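Local structure of ML032222a iGluR (Mnemiopsis leidyi, 4YKI) at residues B[135-146]-B[182-191]; B[192-200]-B[247-255]. The protein is an ionotropic glutamate receptor subunit whose ligand-binding domain, the part crystallised, binds glycine, probably to gate a glycine-activated ion channel. All blocks are in the same frame, centred on the assembly; numbering follows the deposited sequence. Where two conformers were deposited one is given.

Contact 1: B[135-146]-B[182-191]; sequences KYKWGVIGSRHP and LFVFIDEGPV. With GLY (glycine), chain E.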
# COMPACT_ATOMS: atom_id res chain seq x y z
N LYS B 135 17.60 3.39 32.74
CA LYS B 135 18.18 2.06 32.56
C LYS B 135 18.60 1.83 31.11
O LYS B 135 19.71 1.35 30.83
CB LYS B 135 17.18 0.98 32.96
CG LYS B 135 17.69 -0.44 32.68
CD LYS B 135 16.73 -1.53 33.15
CE LYS B 135 17.22 -2.90 32.73
NZ LYS B 135 16.35 -3.95 33.28
N TYR B 136 17.70 2.16 30.18
CA TYR B 136 17.91 1.95 28.77
C TYR B 136 18.29 3.24 28.08
O TYR B 136 17.70 4.28 28.35
CB TYR B 136 16.61 1.43 28.10
CG TYR B 136 16.25 0.02 28.51
CD1 TYR B 136 16.80 -1.06 27.87
CD2 TYR B 136 15.36 -0.22 29.54
CE1 TYR B 136 16.51 -2.34 28.25
CE2 TYR B 136 15.05 -1.51 29.92
CZ TYR B 136 15.64 -2.56 29.28
OH TYR B 136 15.37 -3.88 29.62
N LYS B 137 19.26 3.15 27.18
CA LYS B 137 19.49 4.16 26.15
C LYS B 137 18.73 3.75 24.89
O LYS B 137 18.23 2.63 24.81
CB LYS B 137 20.99 4.30 25.86
CG LYS B 137 21.74 4.97 27.00
CD LYS B 137 23.23 5.15 26.71
CE LYS B 137 23.95 5.84 27.86
NZ LYS B 137 23.35 7.15 28.21
N TRP B 138 18.62 4.66 23.93
CA TRP B 138 17.81 4.41 22.76
C TRP B 138 18.26 5.30 21.62
O TRP B 138 19.01 6.26 21.83
CB TRP B 138 16.32 4.65 23.05
CG TRP B 138 15.98 6.09 23.30
CD1 TRP B 138 15.59 7.00 22.37
CD2 TRP B 138 16.01 6.77 24.55
NE1 TRP B 138 15.38 8.22 22.97
CE2 TRP B 138 15.64 8.10 24.31
CE3 TRP B 138 16.33 6.39 25.86
CZ2 TRP B 138 15.55 9.05 25.33
CZ3 TRP B 138 16.25 7.34 26.86
CH2 TRP B 138 15.87 8.65 26.59
N GLY B 139 17.81 4.98 20.41
CA GLY B 139 18.12 5.84 19.29
C GLY B 139 17.39 5.48 18.03
O GLY B 139 16.77 4.42 17.90
N VAL B 140 17.50 6.40 17.08
CA VAL B 140 17.09 6.22 15.70
C VAL B 140 18.25 6.63 14.80
O VAL B 140 19.14 7.37 15.22
CB VAL B 140 15.86 7.11 15.33
CG1 VAL B 140 14.63 6.68 16.08
CG2 VAL B 140 16.16 8.61 15.55
N ILE B 141 18.23 6.16 13.57
CA ILE B 141 19.26 6.51 12.60
C ILE B 141 18.98 7.91 12.08
O ILE B 141 17.85 8.23 11.70
CB ILE B 141 19.30 5.49 11.47
CG1 ILE B 141 19.70 4.10 12.00
CG2 ILE B 141 20.22 5.96 10.35
CD1 ILE B 141 19.37 2.95 11.05
N GLY B 142 20.01 8.75 12.02
CA GLY B 142 19.84 10.09 11.50
C GLY B 142 19.55 10.13 10.01
O GLY B 142 20.06 9.33 9.22
N SER B 143 18.70 11.08 9.62
CA SER B 143 18.33 11.30 8.22
C SER B 143 17.74 10.06 7.56
O SER B 143 18.08 9.69 6.42
CB SER B 143 19.52 11.83 7.43
OG SER B 143 19.91 13.11 7.93
N ARG B 144 16.81 9.42 8.26
CA ARG B 144 16.12 8.23 7.80
C ARG B 144 14.66 8.40 8.24
O ARG B 144 14.36 9.20 9.14
CB ARG B 144 16.78 7.00 8.43
CG ARG B 144 16.29 5.63 8.00
CD ARG B 144 16.92 4.56 8.87
NE ARG B 144 16.31 3.23 8.74
CZ ARG B 144 16.55 2.35 7.77
NH1 ARG B 144 17.39 2.63 6.79
NH2 ARG B 144 15.93 1.18 7.78
N HIS B 145 13.76 7.63 7.64
CA HIS B 145 12.32 7.79 7.82
C HIS B 145 11.82 7.74 9.27
O HIS B 145 11.03 8.58 9.63
CB HIS B 145 11.63 6.79 6.90
CG HIS B 145 10.19 6.60 7.16
ND1 HIS B 145 9.22 7.47 6.71
CD2 HIS B 145 9.54 5.60 7.80
CE1 HIS B 145 8.04 7.00 7.05
NE2 HIS B 145 8.20 5.86 7.71
N PRO B 146 12.23 6.75 10.08
CA PRO B 146 11.69 6.75 11.45
C PRO B 146 11.95 8.06 12.19
O PRO B 146 11.04 8.60 12.83
CB PRO B 146 12.37 5.53 12.09
CG PRO B 146 12.65 4.61 10.93
CD PRO B 146 13.05 5.55 9.82
N LEU B 182 21.09 -3.16 26.72
CA LEU B 182 20.43 -2.06 27.40
C LEU B 182 20.10 -0.89 26.47
O LEU B 182 20.35 0.28 26.76
CB LEU B 182 21.25 -1.63 28.63
CG LEU B 182 21.34 -2.70 29.73
CD1 LEU B 182 22.38 -2.28 30.77
CD2 LEU B 182 20.00 -2.93 30.37
N PHE B 183 19.49 -1.25 25.34
CA PHE B 183 19.28 -0.32 24.26
C PHE B 183 17.96 -0.63 23.57
O PHE B 183 17.59 -1.83 23.41
CB PHE B 183 20.45 -0.39 23.27
CG PHE B 183 20.48 0.77 22.29
CD1 PHE B 183 20.95 2.00 22.70
CD2 PHE B 183 20.00 0.62 21.00
CE1 PHE B 183 20.96 3.07 21.83
CE2 PHE B 183 20.01 1.71 20.11
CZ PHE B 183 20.50 2.91 20.52
N VAL B 184 17.23 0.43 23.20
CA VAL B 184 16.05 0.32 22.37
C VAL B 184 16.35 0.99 21.01
O VAL B 184 16.70 2.19 20.94
CB VAL B 184 14.82 1.00 23.00
CG1 VAL B 184 13.61 0.95 22.06
CG2 VAL B 184 14.46 0.37 24.33
N PHE B 185 16.19 0.24 19.94
CA PHE B 185 16.35 0.74 18.58
C PHE B 185 14.96 0.83 17.97
O PHE B 185 14.21 -0.13 17.98
CB PHE B 185 17.27 -0.20 17.79
CG PHE B 185 17.45 0.16 16.33
CD1 PHE B 185 17.51 1.48 15.90
CD2 PHE B 185 17.58 -0.83 15.39
CE1 PHE B 185 17.68 1.77 14.54
CE2 PHE B 185 17.75 -0.53 14.05
CZ PHE B 185 17.79 0.77 13.65
N ILE B 186 14.64 2.01 17.44
CA ILE B 186 13.34 2.28 16.84
C ILE B 186 13.55 2.42 15.34
O ILE B 186 14.25 3.34 14.91
CB ILE B 186 12.72 3.59 17.40
CG1 ILE B 186 12.62 3.54 18.93
CG2 ILE B 186 11.35 3.87 16.77
CD1 ILE B 186 12.26 4.87 19.59
N ASP B 187 12.96 1.52 14.56
CA ASP B 187 13.17 1.52 13.11
C ASP B 187 11.93 0.95 12.41
O ASP B 187 10.81 1.27 12.81
CB ASP B 187 14.48 0.81 12.71
CG ASP B 187 14.95 1.24 11.33
OD1 ASP B 187 15.49 2.37 11.21
OD2 ASP B 187 14.72 0.47 10.37
N GLU B 188 12.12 0.13 11.37
CA GLU B 188 11.04 -0.28 10.48
C GLU B 188 10.84 -1.79 10.55
O GLU B 188 11.79 -2.56 10.50
CB GLU B 188 11.35 0.17 9.04
CG GLU B 188 11.58 1.66 8.91
CD GLU B 188 11.90 2.12 7.51
OE1 GLU B 188 12.31 1.29 6.66
OE2 GLU B 188 11.80 3.36 7.27
N GLY B 189 9.58 -2.19 10.63
CA GLY B 189 9.22 -3.58 10.82
C GLY B 189 9.93 -4.59 9.92
O GLY B 189 10.54 -5.53 10.41
N PRO B 190 9.86 -4.43 8.60
CA PRO B 190 10.41 -5.48 7.74
C PRO B 190 11.94 -5.58 7.83
O PRO B 190 12.52 -6.67 7.75
CB PRO B 190 9.96 -5.05 6.34
CG PRO B 190 8.71 -4.22 6.60
CD PRO B 190 9.01 -3.48 7.86
N VAL B 191 12.60 -4.44 8.01
CA VAL B 191 14.04 -4.39 8.13
C VAL B 191 14.49 -5.09 9.41
O VAL B 191 15.44 -5.88 9.41
CB VAL B 191 14.53 -2.92 8.10
CG1 VAL B 191 16.01 -2.80 8.40
CG2 VAL B 191 14.22 -2.29 6.74
N GLY E . 13.66 2.63 4.70
CA GLY E . 14.35 3.80 5.30
C GLY E . 13.95 5.12 4.70
O GLY E . 14.41 6.16 5.23
OXT GLY E . 13.20 5.15 3.70
O HOH W 1 15.89 4.39 12.94

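Contact 2: B[192-200]-B[247-255]; sequences LAHNLISDC and KWSSGNSVC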
# COMPACT_ATOMS: atom_id res chain seq x y z
N LEU B 192 13.81 -4.82 10.50
CA LEU B 192 14.15 -5.45 11.76
C LEU B 192 13.81 -6.93 11.73
O LEU B 192 14.60 -7.75 12.24
CB LEU B 192 13.45 -4.75 12.93
CG LEU B 192 13.88 -3.31 13.13
CD1 LEU B 192 13.20 -2.69 14.35
CD2 LEU B 192 15.37 -3.19 13.25
N ALA B 193 12.68 -7.30 11.13
CA ALA B 193 12.28 -8.71 11.07
C ALA B 193 13.35 -9.53 10.38
O ALA B 193 13.75 -10.61 10.85
CB ALA B 193 10.95 -8.86 10.35
N HIS B 194 13.86 -9.03 9.26
CA HIS B 194 14.86 -9.76 8.52
C HIS B 194 16.20 -9.83 9.25
O HIS B 194 16.80 -10.91 9.38
CB HIS B 194 15.08 -9.14 7.15
CG HIS B 194 16.18 -9.81 6.41
ND1 HIS B 194 16.02 -11.05 5.83
CD2 HIS B 194 17.48 -9.49 6.27
CE1 HIS B 194 17.16 -11.42 5.29
NE2 HIS B 194 18.07 -10.50 5.55
N ASN B 195 16.66 -8.68 9.70
CA ASN B 195 18.02 -8.54 10.19
C ASN B 195 18.25 -9.04 11.61
O ASN B 195 19.39 -9.32 11.97
CB ASN B 195 18.49 -7.10 10.02
CG ASN B 195 18.77 -6.75 8.58
OD1 ASN B 195 19.77 -7.21 8.04
ND2 ASN B 195 17.90 -6.01 7.95
N LEU B 196 17.19 -9.19 12.40
CA LEU B 196 17.33 -9.60 13.80
C LEU B 196 16.75 -10.99 14.04
O LEU B 196 16.54 -11.38 15.19
CB LEU B 196 16.67 -8.55 14.70
CG LEU B 196 17.28 -7.15 14.61
CD1 LEU B 196 16.49 -6.17 15.43
CD2 LEU B 196 18.73 -7.13 15.01
N ILE B 197 16.56 -11.75 12.97
CA ILE B 197 15.92 -13.07 13.05
C ILE B 197 16.61 -14.04 14.01
O ILE B 197 15.93 -14.85 14.65
CB ILE B 197 15.79 -13.71 11.63
CG1 ILE B 197 14.88 -14.95 11.67
CG2 ILE B 197 17.16 -14.02 11.04
CD1 ILE B 197 13.44 -14.64 12.04
N SER B 198 17.93 -13.95 14.10
CA SER B 198 18.74 -14.85 14.95
C SER B 198 19.25 -14.17 16.23
O SER B 198 20.16 -14.69 16.90
CB SER B 198 19.93 -15.38 14.15
OG SER B 198 20.87 -14.36 13.89
N ASP B 199 18.68 -13.02 16.55
CA ASP B 199 18.97 -12.34 17.82
C ASP B 199 17.93 -12.74 18.84
O ASP B 199 16.92 -12.06 19.05
CB ASP B 199 19.01 -10.82 17.64
CG ASP B 199 20.21 -10.39 16.83
OD1 ASP B 199 20.13 -10.37 15.59
OD2 ASP B 199 21.25 -10.08 17.43
N CYS B 200 18.18 -13.86 19.50
CA CYS B 200 17.19 -14.45 20.39
C CYS B 200 17.04 -13.67 21.69
O CYS B 200 16.10 -13.92 22.44
CB CYS B 200 17.56 -15.91 20.68
SG CYS B 200 17.81 -16.94 19.22
N LYS B 247 11.73 -15.30 -1.27
CA LYS B 247 13.08 -15.64 -1.70
C LYS B 247 14.14 -15.02 -0.81
O LYS B 247 15.10 -15.69 -0.42
CB LYS B 247 13.30 -15.15 -3.13
CG LYS B 247 14.74 -15.31 -3.63
CD LYS B 247 14.86 -14.85 -5.07
CE LYS B 247 16.31 -14.82 -5.52
NZ LYS B 247 16.44 -14.29 -6.91
N TRP B 248 13.97 -13.74 -0.49
CA TRP B 248 15.05 -12.95 0.11
C TRP B 248 14.98 -12.78 1.62
O TRP B 248 16.02 -12.60 2.26
CB TRP B 248 15.10 -11.56 -0.53
CG TRP B 248 15.63 -11.59 -1.91
CD1 TRP B 248 14.92 -11.49 -3.07
CD2 TRP B 248 17.00 -11.75 -2.28
NE1 TRP B 248 15.77 -11.59 -4.15
CE2 TRP B 248 17.05 -11.74 -3.68
CE3 TRP B 248 18.18 -11.91 -1.55
CZ2 TRP B 248 18.26 -11.88 -4.37
CZ3 TRP B 248 19.36 -12.05 -2.23
CH2 TRP B 248 19.40 -12.04 -3.63
N SER B 249 13.79 -12.78 2.21
CA SER B 249 13.73 -12.54 3.64
C SER B 249 14.12 -13.81 4.39
O SER B 249 13.95 -14.93 3.89
CB SER B 249 12.36 -12.02 4.07
OG SER B 249 11.38 -13.00 3.85
N SER B 250 14.64 -13.63 5.60
CA SER B 250 15.16 -14.73 6.39
C SER B 250 14.02 -15.56 6.96
O SER B 250 12.95 -15.02 7.28
CB SER B 250 16.06 -14.20 7.51
OG SER B 250 15.39 -13.24 8.31
N GLY B 251 14.25 -16.86 7.07
CA GLY B 251 13.25 -17.79 7.56
C GLY B 251 13.81 -18.54 8.74
O GLY B 251 14.94 -18.27 9.18
N ASN B 252 13.04 -19.49 9.26
CA ASN B 252 13.39 -20.17 10.49
C ASN B 252 13.63 -19.14 11.59
O ASN B 252 13.18 -18.00 11.51
CB ASN B 252 14.66 -21.02 10.31
CG ASN B 252 14.45 -22.20 9.37
OD1 ASN B 252 13.59 -22.17 8.49
ND2 ASN B 252 15.24 -23.25 9.58
N SER B 253 14.30 -19.61 12.63
CA SER B 253 14.96 -18.77 13.62
C SER B 253 15.54 -19.80 14.56
O SER B 253 14.81 -20.65 15.07
CB SER B 253 13.99 -17.85 14.36
OG SER B 253 13.03 -18.58 15.10
N VAL B 254 16.86 -19.76 14.74
CA VAL B 254 17.51 -20.64 15.71
C VAL B 254 16.82 -20.50 17.07
O VAL B 254 16.81 -21.43 17.87
CB VAL B 254 19.01 -20.30 15.82
CG1 VAL B 254 19.68 -21.11 16.93
CG2 VAL B 254 19.71 -20.56 14.49
N CYS B 255 16.23 -19.33 17.31
CA CYS B 255 15.53 -19.04 18.56
C CYS B 255 14.32 -19.95 18.76
O CYS B 255 13.39 -19.94 17.95
CB CYS B 255 15.10 -17.57 18.56
SG CYS B 255 16.35 -16.45 17.90
O HOH W 2 12.49 -12.72 9.00

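Contact 1: B[135-146]-B[182-191]
L182 O accepts the backbone N-H of K137, and its CD2 lies against the aliphatic chain of K135, 3.6 Å from CE. F183 has CG anti to its backbone N (chi1 -167°), which lays its ring against the backbone of the neighbouring strand at W138 and G139. W138 CA sits over one ring face, a CH-pi contact 3.9 Å from the centroid. V184 bonds through N to K137 O and through O to G139 N, the register of two parallel strands. F185 brings its ring edge to G139 O and packs CZ on I141 CD1. I186 N gives a nearly straight bond to G139 O (170°), while one water accepts from I141 N and donates to I186 O and D187 OD1. D187 is gripped side-on by R144 in a salt bridge: NE to OD1 at 2.7 Å and NH2 to OD2 at 2.9 Å. Both oxygens use their syn lone pairs, and the two flat groups are 24° apart. The other end nitrogen of R144, NH1, has a salt bridge to E17, and the ligand's CA lies over one guanidinium face. A leucine in place of R144 would probably take from D187 and E17 the positive charge they meet here and uncover that side of the glycine. E188 OE1 accepts the ligand amino group at 2.7 Å; H145 N bonds to ligand O at 2.9 Å. Y214 and S93 also hold the E188 carboxylate. In the sheet, strand 137-141 lies between 166-168 and 183-188, and 183-188 is flanked beyond by 109-118. Helix 171-179 packs on I141, F183 and F185.

Contact 2: B[192-200]-B[247-255]
The disulfide between C200 and C255 ties C200, just past the beta turn that follows helix 189-195, to the last modelled residue of the chain. A cystine here, joining the C-terminal end to the second lobe, is a familiar feature of ionotropic glutamate receptor ligand-binding domains. The two SG atoms are 2.0 Å apart, with a torsion of -86° about the S-S bond, close to the relaxed right angle. I197 O lies 3.6 Å from C255 SG, in the beta turn from L196 to D199. Nearer the helix, S250 makes two bonds to H194. Its OG donates to H194 O at 2.9 Å, in the carbonyl plane and on a lone pair. Its N-H goes to H194 ND1, also 2.9 Å, near the plane of the imidazole and rather bent (136°). H194 has CG anti to its N (chi1 176°), which turns the ring edge to the tail backbone. I197 fills the span between the two tethers: CG2 touches S250 OG, and CD1 reaches N252 O at 3.4 Å. S253 OG bonds to C255 O within the tail. A water donates to S250 O and, weakly, to A193 O. The amide bond from S250 implies that ND1 acts as acceptor, so the ring is probably the neutral form with its proton on NE2. One covalent link, the polar bonds of S250 and the packing of I197 hold the surface tail to the helix end.

In the fold
Contact 1 closes before contact 2 opens, and helix 189-195 runs from one into the other. Their centres are about 18 Å apart. Contact 1 is buried, in the mixed sheet beside the glycine pocket; contact 2 lies at the surface, its centre about 17 Å from the chain centre. They touch where L192 CD2 of helix 189-195 meets F185 CE2 of strand 183-188 at 3.6 Å. The helix therefore starts next to the ligand, just after E188, and ends at a turn, just beyond which C200 is disulfide-bonded to C255. Segment 247-255 takes in the end of helix 240-248, which is held to D40 through W248 and K247. The tail thus runs from helix 240-248 to the lobe that holds the mixed sheet.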